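PDB 2IRM: mitogen-activated protein kinase kinase kinase 7 interacting protein 1 from Anopheles gambiae, which probably serves as an adapter that binds the kinase TAK1 and triggers its autophosphorylation, and is built on a PP2C-type (PPM) phosphatase fold. Local coordinates for residues A[36-40]-A[56-62]; A[87-91]-A[165-169]; A[218-224]-A[242-246]; A[281-285]-A[322-326]. One frame throughout, in Å; residues are numbered along the deposited sequence.

The four contacts follow one another along the chain; none nests in or crosses another. Contact 1 comes first and joins the open end of a beta hairpin, strands 39-45 and 50-59, closing the 15 residues between them. Contact 2 spans 73 intervening residues and brings the start of helix 87-108 back onto strand 166-172. That strand belongs to the same antiparallel sheet as the hairpin. Contact 3 joins two loops, 218-224 and 242-246, on the surface of the molecule. Contact 4 closes the last loop by packing helix 276-285 on helix 311-334. Contacts 2 and 4 lie on opposite sides of the chain's centre, about 33 Å apart between centres.

Contact 1 (A[36-40]-A[56-62]); sequences ESRDK and LSGHNGV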
loop_
_atom_site.group_PDB
_atom_site.type_symbol
_atom_site.label_atom_id
_atom_site.label_comp_id
_atom_site.label_asym_id
_atom_site.label_seq_id
_atom_site.Cartn_x
_atom_site.Cartn_y
_atom_site.Cartn_z
ATOM N N GLU A 36 15.656 6.793 4.256
ATOM C CA GLU A 36 14.907 6.397 3.086
ATOM C C GLU A 36 13.441 6.207 3.448
ATOM O O GLU A 36 13.124 5.435 4.354
ATOM C CB GLU A 36 15.474 5.064 2.566
ATOM C CG GLU A 36 16.272 4.215 3.617
ATOM C CD GLU A 36 15.405 3.434 4.629
ATOM O OE1 GLU A 36 14.504 2.664 4.201
ATOM O OE2 GLU A 36 15.648 3.568 5.855
ATOM N N SER A 37 12.542 6.916 2.768
ATOM C CA SER A 37 11.132 6.517 2.791
ATOM C C SER A 37 10.995 5.344 1.849
ATOM O O SER A 37 11.654 5.294 0.806
ATOM C CB SER A 37 10.197 7.644 2.347
ATOM O OG SER A 37 8.840 7.306 2.587
ATOM N N ARG A 38 10.162 4.387 2.229
ATOM C CA ARG A 38 9.865 3.252 1.369
ATOM C C ARG A 38 8.540 3.472 0.625
ATOM O O ARG A 38 8.211 2.729 -0.295
ATOM C CB ARG A 38 9.834 1.956 2.188
ATOM C CG ARG A 38 11.174 1.540 2.802
ATOM C CD ARG A 38 11.820 0.427 1.985
ATOM N NE ARG A 38 13.041 -0.111 2.594
ATOM C CZ ARG A 38 13.070 -1.061 3.527
ATOM N NH1 ARG A 38 11.943 -1.584 3.993
ATOM N NH2 ARG A 38 14.230 -1.487 4.001
ATOM N N ASP A 39 7.787 4.492 1.030
ATOM C CA ASP A 39 6.559 4.879 0.349
ATOM C C ASP A 39 6.825 5.827 -0.827
ATOM O O ASP A 39 7.513 6.848 -0.690
ATOM C CB ASP A 39 5.605 5.560 1.327
ATOM C CG ASP A 39 4.732 4.580 2.105
ATOM O OD1 ASP A 39 4.788 3.344 1.880
ATOM O OD2 ASP A 39 3.964 5.069 2.961
ATOM N N LYS A 40 6.263 5.495 -1.984
ATOM C CA LYS A 40 6.357 6.364 -3.159
ATOM C C LYS A 40 4.974 6.859 -3.582
ATOM O O LYS A 40 4.028 6.080 -3.695
ATOM C CB LYS A 40 7.090 5.662 -4.304
ATOM C CG LYS A 40 8.571 5.401 -4.001
ATOM C CD LYS A 40 9.404 6.685 -4.107
ATOM C CE LYS A 40 10.655 6.647 -3.246
ATOM N NZ LYS A 40 11.151 8.028 -2.952
ATOM N N LEU A 56 2.608 3.760 -3.501
ATOM C CA LEU A 56 3.233 2.467 -3.639
ATOM C C LEU A 56 4.117 2.238 -2.441
ATOM O O LEU A 56 5.084 2.986 -2.218
ATOM C CB LEU A 56 4.026 2.388 -4.935
ATOM C CG LEU A 56 3.050 2.180 -6.082
ATOM C CD1 LEU A 56 2.673 3.520 -6.707
ATOM C CD2 LEU A 56 3.654 1.239 -7.097
ATOM N N SER A 57 3.761 1.222 -1.656
ATOM C CA SER A 57 4.469 0.937 -0.424
ATOM C C SER A 57 5.480 -0.147 -0.657
ATOM O O SER A 57 5.123 -1.285 -0.903
ATOM C CB SER A 57 3.486 0.531 0.656
ATOM O OG SER A 57 2.697 1.645 1.040
ATOM N N GLY A 58 6.751 0.221 -0.602
ATOM C CA GLY A 58 7.824 -0.739 -0.813
ATOM C C GLY A 58 7.992 -1.632 0.402
ATOM O O GLY A 58 7.939 -1.151 1.539
ATOM N N HIS A 59 8.182 -2.929 0.158
ATOM C CA HIS A 59 8.449 -3.894 1.221
ATOM C C HIS A 59 9.883 -4.429 1.194
ATOM O O HIS A 59 10.339 -4.963 0.177
ATOM C CB HIS A 59 7.440 -5.034 1.153
ATOM C CG HIS A 59 6.031 -4.584 1.349
ATOM N ND1 HIS A 59 5.046 -4.785 0.404
ATOM C CD2 HIS A 59 5.449 -3.908 2.370
ATOM C CE1 HIS A 59 3.912 -4.266 0.842
ATOM N NE2 HIS A 59 4.128 -3.731 2.034
ATOM N N ASN A 60 10.578 -4.287 2.318
ATOM C CA ASN A 60 11.993 -4.676 2.441
ATOM C C ASN A 60 12.911 -3.935 1.477
ATOM O O ASN A 60 14.112 -4.202 1.425
ATOM C CB ASN A 60 12.195 -6.185 2.272
ATOM C CG ASN A 60 11.194 -6.996 3.054
ATOM O OD1 ASN A 60 11.168 -6.960 4.288
ATOM N ND2 ASN A 60 10.359 -7.744 2.340
ATOM N N GLY A 61 12.344 -3.007 0.715
ATOM C CA GLY A 61 13.112 -2.253 -0.254
ATOM C C GLY A 61 12.267 -1.241 -0.990
ATOM O O GLY A 61 11.040 -1.365 -1.060
ATOM N N VAL A 62 12.944 -0.246 -1.553
ATOM C CA VAL A 62 12.298 0.844 -2.270
ATOM C C VAL A 62 12.364 0.625 -3.786
ATOM O O VAL A 62 11.539 1.154 -4.540
ATOM C CB VAL A 62 12.928 2.194 -1.860
ATOM C CG1 VAL A 62 14.418 2.228 -2.216
ATOM C CG2 VAL A 62 12.168 3.370 -2.447
#
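The guanidinium group of Arg38 lies flat over the backbone of Asn60 and Gly61. One face covers Asn60 C, near its centre, and Gly61 N, nearer its rim. NH1 comes within 3.5 Å of Asn60 CA. Glu36 OE1 approaches from the other side of the plane; it is well out of that plane, so charge attraction acts without a directed N-H. The Arg38 chain bends at CG (chi2 -102°), and this turns the group along the 60-61 turn. Its CD passes 3.4 Å from Gly61 C.

The carboxylate of Asp39 accepts a bond from the side chain of Ser57, with OG 2.8 Å from OD1. The hydroxyl meets OD1 from above the carboxylate plane, 43° out of it. Ser57 OG is also reached by the backbone N of Ser276, while Asp39 OD2 is held by Thr349 OG1. The buried carboxylate thus has partners on both oxygens.

The backbones pair in antiparallel fashion. Lys40 N donates to Leu56 O at 2.8 Å, and Leu56 N returns a bond to Lys40 O at 2.7 Å. Asp39 and Ser57 form the next, non-hydrogen-bonded pair. Gly58 N then reaches Arg38 O at 2.9 Å. Beyond the ladder, Lys40 CE lies 3.7 Å from Val62 CG2, an apolar touch.

This is the open end of a beta hairpin in a PP2C-type fold. Ser57, Gly58 and His59 probably occupy the place of the Asp-Gly-His metal-binding motif of active PP2C phosphatases.

Contact 2 (A[87-91]-A[165-169]); sequences DEAVK and SHLYL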
loop_
_atom_site.group_PDB
_atom_site.type_symbol
_atom_site.label_atom_id
_atom_site.label_comp_id
_atom_site.label_asym_id
_atom_site.label_seq_id
_atom_site.Cartn_x
_atom_site.Cartn_y
_atom_site.Cartn_z
ATOM N N ASP A 87 -15.396 2.214 -20.118
ATOM C CA ASP A 87 -14.822 1.967 -18.800
ATOM C C ASP A 87 -14.040 0.652 -18.786
ATOM O O ASP A 87 -12.971 0.576 -18.188
ATOM C CB ASP A 87 -15.926 1.949 -17.730
ATOM C CG ASP A 87 -16.802 3.208 -17.749
ATOM O OD1 ASP A 87 -17.351 3.555 -16.681
ATOM O OD2 ASP A 87 -16.955 3.848 -18.820
ATOM N N GLU A 88 -14.574 -0.366 -19.465
ATOM C CA GLU A 88 -13.927 -1.678 -19.595
ATOM C C GLU A 88 -12.547 -1.581 -20.222
ATOM O O GLU A 88 -11.618 -2.261 -19.785
ATOM C CB GLU A 88 -14.785 -2.636 -20.429
ATOM C CG GLU A 88 -15.913 -3.320 -19.664
ATOM C CD GLU A 88 -17.061 -2.377 -19.319
ATOM O OE1 GLU A 88 -17.762 -1.912 -20.253
ATOM O OE2 GLU A 88 -17.253 -2.113 -18.106
ATOM N N ALA A 89 -12.425 -0.742 -21.250
ATOM C CA ALA A 89 -11.146 -0.529 -21.921
ATOM C C ALA A 89 -10.140 0.192 -21.024
ATOM O O ALA A 89 -8.965 -0.167 -21.001
ATOM C CB ALA A 89 -11.344 0.223 -23.219
ATOM N N VAL A 90 -10.605 1.195 -20.283
ATOM C CA VAL A 90 -9.756 1.907 -19.325
ATOM C C VAL A 90 -9.299 0.994 -18.188
ATOM O O VAL A 90 -8.161 1.076 -17.753
ATOM C CB VAL A 90 -10.464 3.148 -18.750
ATOM C CG1 VAL A 90 -9.600 3.826 -17.695
ATOM C CG2 VAL A 90 -10.802 4.122 -19.866
ATOM N N LYS A 91 -10.195 0.133 -17.713
ATOM C CA LYS A 91 -9.848 -0.885 -16.730
ATOM C C LYS A 91 -8.774 -1.809 -17.297
ATOM O O LYS A 91 -7.759 -2.046 -16.657
ATOM C CB LYS A 91 -11.083 -1.700 -16.318
ATOM C CG LYS A 91 -12.064 -0.966 -15.399
ATOM C CD LYS A 91 -13.490 -1.536 -15.484
ATOM C CE LYS A 91 -13.720 -2.651 -14.476
ATOM N NZ LYS A 91 -15.160 -2.990 -14.361
ATOM N N SER A 165 -14.390 13.000 -15.031
ATOM C CA SER A 165 -15.572 12.760 -14.187
ATOM C C SER A 165 -15.798 11.283 -13.822
ATOM O O SER A 165 -16.887 10.899 -13.375
ATOM C CB SER A 165 -16.838 13.376 -14.813
ATOM O OG SER A 165 -16.687 14.774 -15.021
ATOM N N HIS A 166 -14.765 10.467 -14.001
ATOM C CA HIS A 166 -14.840 9.043 -13.700
ATOM C C HIS A 166 -13.628 8.604 -12.888
ATOM O O HIS A 166 -12.484 8.913 -13.239
ATOM C CB HIS A 166 -14.916 8.212 -14.982
ATOM C CG HIS A 166 -16.285 8.133 -15.585
ATOM N ND1 HIS A 166 -17.344 7.519 -14.952
ATOM C CD2 HIS A 166 -16.758 8.559 -16.782
ATOM C CE1 HIS A 166 -18.415 7.586 -15.725
ATOM N NE2 HIS A 166 -18.086 8.212 -16.842
ATOM N N LEU A 167 -13.888 7.876 -11.810
ATOM C CA LEU A 167 -12.832 7.389 -10.947
ATOM C C LEU A 167 -12.603 5.903 -11.168
ATOM O O LEU A 167 -13.540 5.108 -11.129
ATOM C CB LEU A 167 -13.181 7.661 -9.486
ATOM C CG LEU A 167 -12.391 6.913 -8.411
ATOM C CD1 LEU A 167 -10.929 7.344 -8.393
ATOM C CD2 LEU A 167 -13.044 7.139 -7.058
ATOM N N TYR A 168 -11.347 5.544 -11.404
ATOM C CA TYR A 168 -10.952 4.161 -11.598
ATOM C C TYR A 168 -9.952 3.847 -10.525
ATOM O O TYR A 168 -9.179 4.716 -10.129
ATOM C CB TYR A 168 -10.312 3.986 -12.968
ATOM C CG TYR A 168 -11.287 4.182 -14.094
ATOM C CD1 TYR A 168 -11.659 5.463 -14.508
ATOM C CD2 TYR A 168 -11.855 3.090 -14.740
ATOM C CE1 TYR A 168 -12.571 5.651 -15.538
ATOM C CE2 TYR A 168 -12.767 3.269 -15.779
ATOM C CZ TYR A 168 -13.118 4.551 -16.168
ATOM O OH TYR A 168 -14.019 4.728 -17.186
ATOM N N LEU A 169 -9.953 2.613 -10.049
ATOM C CA LEU A 169 -9.116 2.270 -8.916
ATOM C C LEU A 169 -8.499 0.891 -9.080
ATOM O O LEU A 169 -9.202 -0.107 -9.222
ATOM C CB LEU A 169 -9.941 2.360 -7.628
ATOM C CG LEU A 169 -9.270 2.363 -6.245
ATOM C CD1 LEU A 169 -8.883 0.948 -5.797
ATOM C CD2 LEU A 169 -8.073 3.309 -6.166
#
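The backbone oxygen of Asp87, which lies 3.6 Å from Tyr168 CE2, takes the shortest sound polar bond here. The donor is Lys91 N, 2.9 Å from Asp87 O, so the bond belongs to the first turn of the helix. No hydrogen bond crosses between the segments. The Tyr168 hydroxyl does come up against the Asp87 side chain, with OH 3.5 Å from OD2, but the angle is poor. Asp87 CA sits at the edge of the ring, in its plane.

Val90 makes the main apolar contact. Its CG1 stands over the centre of one face of Tyr168, 3.7 Å from the ring centroid and 9° off the normal, a CH-pi contact. Val90 holds CG1 opposite its backbone N (chi1 177°), and this places the methyl on the ring. Lys91 CG touches the edge of the same ring, 4.1 Å from CD2, before the rest of its chain leads away. Asp87 OD1 lies over one face of the His166 imidazole, offset toward the rim, a long approach of 4.3 Å to CE1.

The helix and strand axes approach to 9.9 Å at an angle of 37°. Tyr168 is anchored in the sheet by backbone bonds to Leu161, and Val90 also rests on Leu81 and Cys84. Helix 87-108 thereby packs its first turn on one face of the sheet.

Chemically the contact is a buried aromatic ring held by methyl and methylene groups. The carboxylate at the start of the helix would probably be steadied by the helix dipole, and a protonated His166 nearby could add mild attraction.

Contact 3 (A[218-224]-A[242-246]); sequences FEGVPLY and NFLSS
Phe243 is the bump of this contact. Its ring pushes edge-first into a hollow walled by Phe218, Val221 and Tyr224. Phe218 and Tyr224 both turn a face to that edge. The Phe218 pair is an offset edge-to-face arrangement, with the Phe218 and Phe243 ring centroids 6.0 Å apart and planes at 86°. The Tyr224 pair is also edge-to-face, with the Tyr224 and Phe243 centroids 5.9 Å apart and planes at 82°. The CE2 corner makes the closest approaches. It lies 4.0 Å from Phe218 CD2 and 3.9 Å from Val221 CG1, so one corner of the ring touches both.

Leu244 is the second bump. Its two methyls divide between the two aromatic walls, each approaching obliquely. CD2 leans toward Phe218, 4.2 Å from CE2, and CD1 reaches Tyr224, 3.8 Å from OH. The side chains of Leu244 and Tyr224 come from opposite directions. Tyr224 holds its ring roughly opposite the backbone N (chi1 -160°), and this directs the ring to the facing loop. Its hydroxyl bonds Asn231 ND2. Phe218, Tyr224 and Phe243 together form an aromatic cluster with no polar bond across it. On its own side, Phe243 N donates to Ser245 OG within the same loop.

Both pieces are irregular loops at the surface. Segment 218-224 runs between helix 202-209 and strand 229-230, and its Pro222 and Leu223 rest on Arg280 of helix 276-285. Segment 242-246 lies between helix 232-235 and strand 257-263, where Leu244 packs on Pro251.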
loop_
_atom_site.group_PDB
_atom_site.type_symbol
_atom_site.label_atom_id
_atom_site.label_comp_id
_atom_site.label_asym_id
_atom_site.label_seq_id
_atom_site.Cartn_x
_atom_site.Cartn_y
_atom_site.Cartn_z
ATOM N N PHE A 218 2.475 -16.791 10.626
ATOM C CA PHE A 218 2.643 -15.345 10.458
ATOM C C PHE A 218 2.869 -14.550 11.761
ATOM O O PHE A 218 2.754 -13.324 11.766
ATOM C CB PHE A 218 1.470 -14.756 9.662
ATOM C CG PHE A 218 1.348 -15.300 8.271
ATOM C CD1 PHE A 218 0.509 -16.375 8.004
ATOM C CD2 PHE A 218 2.073 -14.743 7.225
ATOM C CE1 PHE A 218 0.391 -16.887 6.717
ATOM C CE2 PHE A 218 1.969 -15.252 5.941
ATOM C CZ PHE A 218 1.122 -16.332 5.688
ATOM N N GLU A 219 3.198 -15.241 12.853
ATOM C CA GLU A 219 3.592 -14.565 14.100
ATOM C C GLU A 219 4.875 -13.797 13.850
ATOM O O GLU A 219 5.734 -14.245 13.092
ATOM C CB GLU A 219 3.813 -15.559 15.247
ATOM C CG GLU A 219 2.555 -16.297 15.702
ATOM C CD GLU A 219 2.697 -16.925 17.089
ATOM O OE1 GLU A 219 3.484 -16.402 17.918
ATOM O OE2 GLU A 219 2.007 -17.939 17.362
ATOM N N GLY A 220 5.002 -12.627 14.460
ATOM C CA GLY A 220 6.239 -11.864 14.348
ATOM C C GLY A 220 6.424 -11.143 13.027
ATOM O O GLY A 220 7.202 -10.193 12.954
ATOM N N VAL A 221 5.732 -11.593 11.981
ATOM C CA VAL A 221 5.733 -10.877 10.700
ATOM C C VAL A 221 4.592 -9.855 10.634
ATOM O O VAL A 221 3.428 -10.228 10.537
ATOM C CB VAL A 221 5.850 -11.830 9.424
ATOM C CG1 VAL A 221 5.532 -13.275 9.750
ATOM C CG2 VAL A 221 5.031 -11.330 8.249
ATOM N N PRO A 222 4.949 -8.553 10.673
ATOM C CA PRO A 222 4.032 -7.414 10.839
ATOM C C PRO A 222 2.665 -7.557 10.154
ATOM O O PRO A 222 1.706 -7.945 10.822
ATOM C CB PRO A 222 4.839 -6.230 10.279
ATOM C CG PRO A 222 6.260 -6.568 10.648
ATOM C CD PRO A 222 6.350 -8.092 10.529
ATOM N N LEU A 223 2.591 -7.248 8.864
ATOM C CA LEU A 223 1.315 -7.185 8.160
ATOM C C LEU A 223 1.440 -7.741 6.746
ATOM O O LEU A 223 1.156 -7.049 5.768
ATOM C CB LEU A 223 0.799 -5.745 8.116
ATOM C CG LEU A 223 -0.713 -5.571 7.969
ATOM C CD1 LEU A 223 -1.034 -4.440 7.005
ATOM C CD2 LEU A 223 -1.363 -6.869 7.514
ATOM N N TYR A 224 1.864 -8.997 6.645
ATOM C CA TYR A 224 2.288 -9.563 5.374
ATOM C C TYR A 224 1.204 -9.437 4.306
ATOM O O TYR A 224 0.088 -9.933 4.469
ATOM C CB TYR A 224 2.659 -11.019 5.571
ATOM C CG TYR A 224 3.530 -11.564 4.497
ATOM C CD1 TYR A 224 4.879 -11.245 4.456
ATOM C CD2 TYR A 224 3.018 -12.419 3.530
ATOM C CE1 TYR A 224 5.702 -11.747 3.474
ATOM C CE2 TYR A 224 3.834 -12.934 2.536
ATOM C CZ TYR A 224 5.173 -12.588 2.517
ATOM O OH TYR A 224 6.002 -13.080 1.543
ATOM N N ASN A 242 12.014 -20.282 5.103
ATOM C CA ASN A 242 11.359 -20.549 6.378
ATOM C C ASN A 242 10.068 -19.747 6.513
ATOM O O ASN A 242 10.068 -18.524 6.375
ATOM C CB ASN A 242 12.487 -20.023 7.267
ATOM C CG ASN A 242 12.526 -18.509 7.324
ATOM O OD1 ASN A 242 12.788 -17.845 6.321
ATOM N ND2 ASN A 242 12.266 -17.954 8.502
ATOM N N PHE A 243 8.970 -20.445 6.784
ATOM C CA PHE A 243 7.768 -19.808 7.308
ATOM C C PHE A 243 6.868 -19.298 6.187
ATOM O O PHE A 243 5.843 -18.666 6.440
ATOM C CB PHE A 243 8.128 -18.534 8.076
ATOM C CG PHE A 243 7.658 -17.271 7.410
ATOM C CD1 PHE A 243 8.560 -16.421 6.792
ATOM C CD2 PHE A 243 6.315 -16.936 7.403
ATOM C CE1 PHE A 243 8.131 -15.260 6.179
ATOM C CE2 PHE A 243 5.880 -15.775 6.792
ATOM C CZ PHE A 243 6.789 -14.937 6.179
ATOM N N LEU A 244 7.259 -19.577 4.948
ATOM C CA LEU A 244 6.313 -19.626 3.840
ATOM C C LEU A 244 6.424 -21.059 3.329
ATOM O O LEU A 244 5.740 -21.446 2.382
ATOM C CB LEU A 244 6.650 -18.641 2.718
ATOM C CG LEU A 244 5.868 -17.326 2.713
ATOM C CD1 LEU A 244 5.551 -16.895 1.290
ATOM C CD2 LEU A 244 4.594 -17.455 3.536
ATOM N N SER A 245 7.289 -21.844 3.964
ATOM C CA SER A 245 7.793 -23.096 3.358
ATOM C C SER A 245 6.882 -24.325 3.489
ATOM O O SER A 245 6.999 -25.273 2.702
ATOM C CB SER A 245 9.217 -23.419 3.835
ATOM O OG SER A 245 9.342 -23.308 5.244
ATOM N N SER A 246 5.970 -24.309 4.461
ATOM C CA SER A 246 5.012 -25.409 4.612
ATOM C C SER A 246 3.949 -25.432 3.511
ATOM O O SER A 246 3.344 -26.470 3.268
ATOM C CB SER A 246 4.357 -25.393 5.997
ATOM O OG SER A 246 3.656 -24.183 6.229
#

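Contact 4 (A[281-285]-A[322-326]); sequences ALHEI and IVQAH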
loop_
_atom_site.group_PDB
_atom_site.type_symbol
_atom_site.label_atom_id
_atom_site.label_comp_id
_atom_site.label_asym_id
_atom_site.label_seq_id
_atom_site.Cartn_x
_atom_site.Cartn_y
_atom_site.Cartn_z
ATOM N N ALA A 281 -0.568 0.595 11.157
ATOM C CA ALA A 281 -0.705 1.407 12.371
ATOM C C ALA A 281 -2.132 1.457 12.881
ATOM O O ALA A 281 -2.376 1.175 14.050
ATOM C CB ALA A 281 -0.183 2.807 12.143
ATOM N N LEU A 282 -3.065 1.813 12.000
ATOM C CA LEU A 282 -4.491 1.826 12.328
ATOM C C LEU A 282 -4.992 0.523 12.966
ATOM O O LEU A 282 -5.696 0.560 13.962
ATOM C CB LEU A 282 -5.330 2.148 11.088
ATOM C CG LEU A 282 -5.818 3.582 10.902
ATOM C CD1 LEU A 282 -6.381 3.784 9.502
ATOM C CD2 LEU A 282 -6.872 3.910 11.947
ATOM N N HIS A 283 -4.618 -0.619 12.394
ATOM C CA HIS A 283 -5.088 -1.921 12.860
ATOM C C HIS A 283 -4.505 -2.296 14.210
ATOM O O HIS A 283 -5.137 -3.008 14.998
ATOM C CB HIS A 283 -4.738 -2.995 11.830
ATOM C CG HIS A 283 -4.933 -4.400 12.318
ATOM N ND1 HIS A 283 -3.911 -5.328 12.340
ATOM C CD2 HIS A 283 -6.030 -5.034 12.800
ATOM C CE1 HIS A 283 -4.371 -6.477 12.804
ATOM N NE2 HIS A 283 -5.654 -6.324 13.093
ATOM N N GLU A 284 -3.290 -1.823 14.461
ATOM C CA GLU A 284 -2.612 -2.075 15.719
ATOM C C GLU A 284 -3.190 -1.233 16.856
ATOM O O GLU A 284 -3.114 -1.626 18.023
ATOM C CB GLU A 284 -1.103 -1.884 15.561
ATOM C CG GLU A 284 -0.438 -3.108 14.945
ATOM C CD GLU A 284 0.861 -2.820 14.220
ATOM O OE1 GLU A 284 1.181 -1.636 13.984
ATOM O OE2 GLU A 284 1.567 -3.788 13.872
ATOM N N ILE A 285 -3.794 -0.098 16.516
ATOM C CA ILE A 285 -4.414 0.767 17.522
ATOM C C ILE A 285 -5.938 0.741 17.488
ATOM O O ILE A 285 -6.581 1.395 18.304
ATOM C CB ILE A 285 -3.902 2.240 17.441
ATOM C CG1 ILE A 285 -4.202 2.871 16.081
ATOM C CG2 ILE A 285 -2.415 2.298 17.709
ATOM C CD1 ILE A 285 -3.560 4.232 15.882
ATOM N N ILE A 322 -2.219 9.968 14.612
ATOM C CA ILE A 322 -2.144 8.515 14.585
ATOM C C ILE A 322 -0.805 7.983 15.048
ATOM O O ILE A 322 -0.755 7.114 15.907
ATOM C CB ILE A 322 -2.391 7.972 13.179
ATOM C CG1 ILE A 322 -3.808 8.282 12.725
ATOM C CG2 ILE A 322 -2.164 6.478 13.138
ATOM C CD1 ILE A 322 -3.991 8.129 11.224
ATOM N N VAL A 323 0.278 8.500 14.477
ATOM C CA VAL A 323 1.617 7.972 14.752
ATOM C C VAL A 323 1.987 8.013 16.237
ATOM O O VAL A 323 2.722 7.149 16.727
ATOM C CB VAL A 323 2.700 8.689 13.926
ATOM C CG1 VAL A 323 2.474 8.456 12.451
ATOM C CG2 VAL A 323 2.733 10.179 14.235
ATOM N N GLN A 324 1.474 9.025 16.937
ATOM C CA GLN A 324 1.648 9.120 18.373
ATOM C C GLN A 324 0.525 8.418 19.128
ATOM O O GLN A 324 0.730 7.972 20.252
ATOM C CB GLN A 324 1.787 10.569 18.822
ATOM C CG GLN A 324 3.190 11.117 18.640
ATOM C CD GLN A 324 3.583 12.074 19.749
ATOM O OE1 GLN A 324 3.211 11.887 20.908
ATOM N NE2 GLN A 324 4.345 13.108 19.398
ATOM N N ALA A 325 -0.653 8.316 18.514
ATOM C CA ALA A 325 -1.696 7.435 19.033
ATOM C C ALA A 325 -1.151 6.016 19.002
ATOM O O ALA A 325 -1.472 5.196 19.859
ATOM C CB ALA A 325 -2.964 7.540 18.204
ATOM N N HIS A 326 -0.297 5.751 18.014
ATOM C CA HIS A 326 0.335 4.450 17.834
ATOM C C HIS A 326 1.419 4.223 18.879
ATOM O O HIS A 326 1.460 3.169 19.505
ATOM C CB HIS A 326 0.907 4.318 16.414
ATOM C CG HIS A 326 1.313 2.922 16.044
ATOM N ND1 HIS A 326 2.625 2.497 16.067
ATOM C CD2 HIS A 326 0.583 1.858 15.632
ATOM C CE1 HIS A 326 2.683 1.233 15.687
ATOM N NE2 HIS A 326 1.458 0.821 15.419
#
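One directed polar bond crosses this helix pair. His326 NE2 donates to Glu284 OE1 at 2.9 Å, with the carboxylate oxygen close to the plane of the imidazole. OE1 is met on the anti side, 31° out of the carboxylate plane. His326 sends its ring away from its own backbone N (chi1 -168°), across to the other helix. The opposite nitrogen, ND1, bonds Tyr25 OH, and Glu284 OE2 forms a salt bridge with Arg280 NE.

Around the ring the contacts are apolar or weakly polar. Ala281 CB lies 3.7 Å from His326 CD2, and Ala281 O sits at the ring edge near the same carbon. Ile285 CG2 is also 3.7 Å from CD2, but it approaches obliquely. Phe342 meets the imidazole ring from outside the two helices.

The rest is aliphatic packing. Ile285 CD1 fits between Ile322 and Ala325, 3.8 Å from Ile322 CG2 and 4.1 Å from Ala325 CB. Ile322 also touches Leu297 and Met300 of helix 292-304. The helix axes approach to 9.6 Å and cross at 43°.

Chemically, a chain of polar partners, Arg280, Glu284, His326 and Tyr25, runs through an otherwise apolar seam. Both imidazole nitrogens are engaged, so the ring's rotation is fixed. The carboxylate would probably polarise the imidazole, while Arg280 would balance part of its charge.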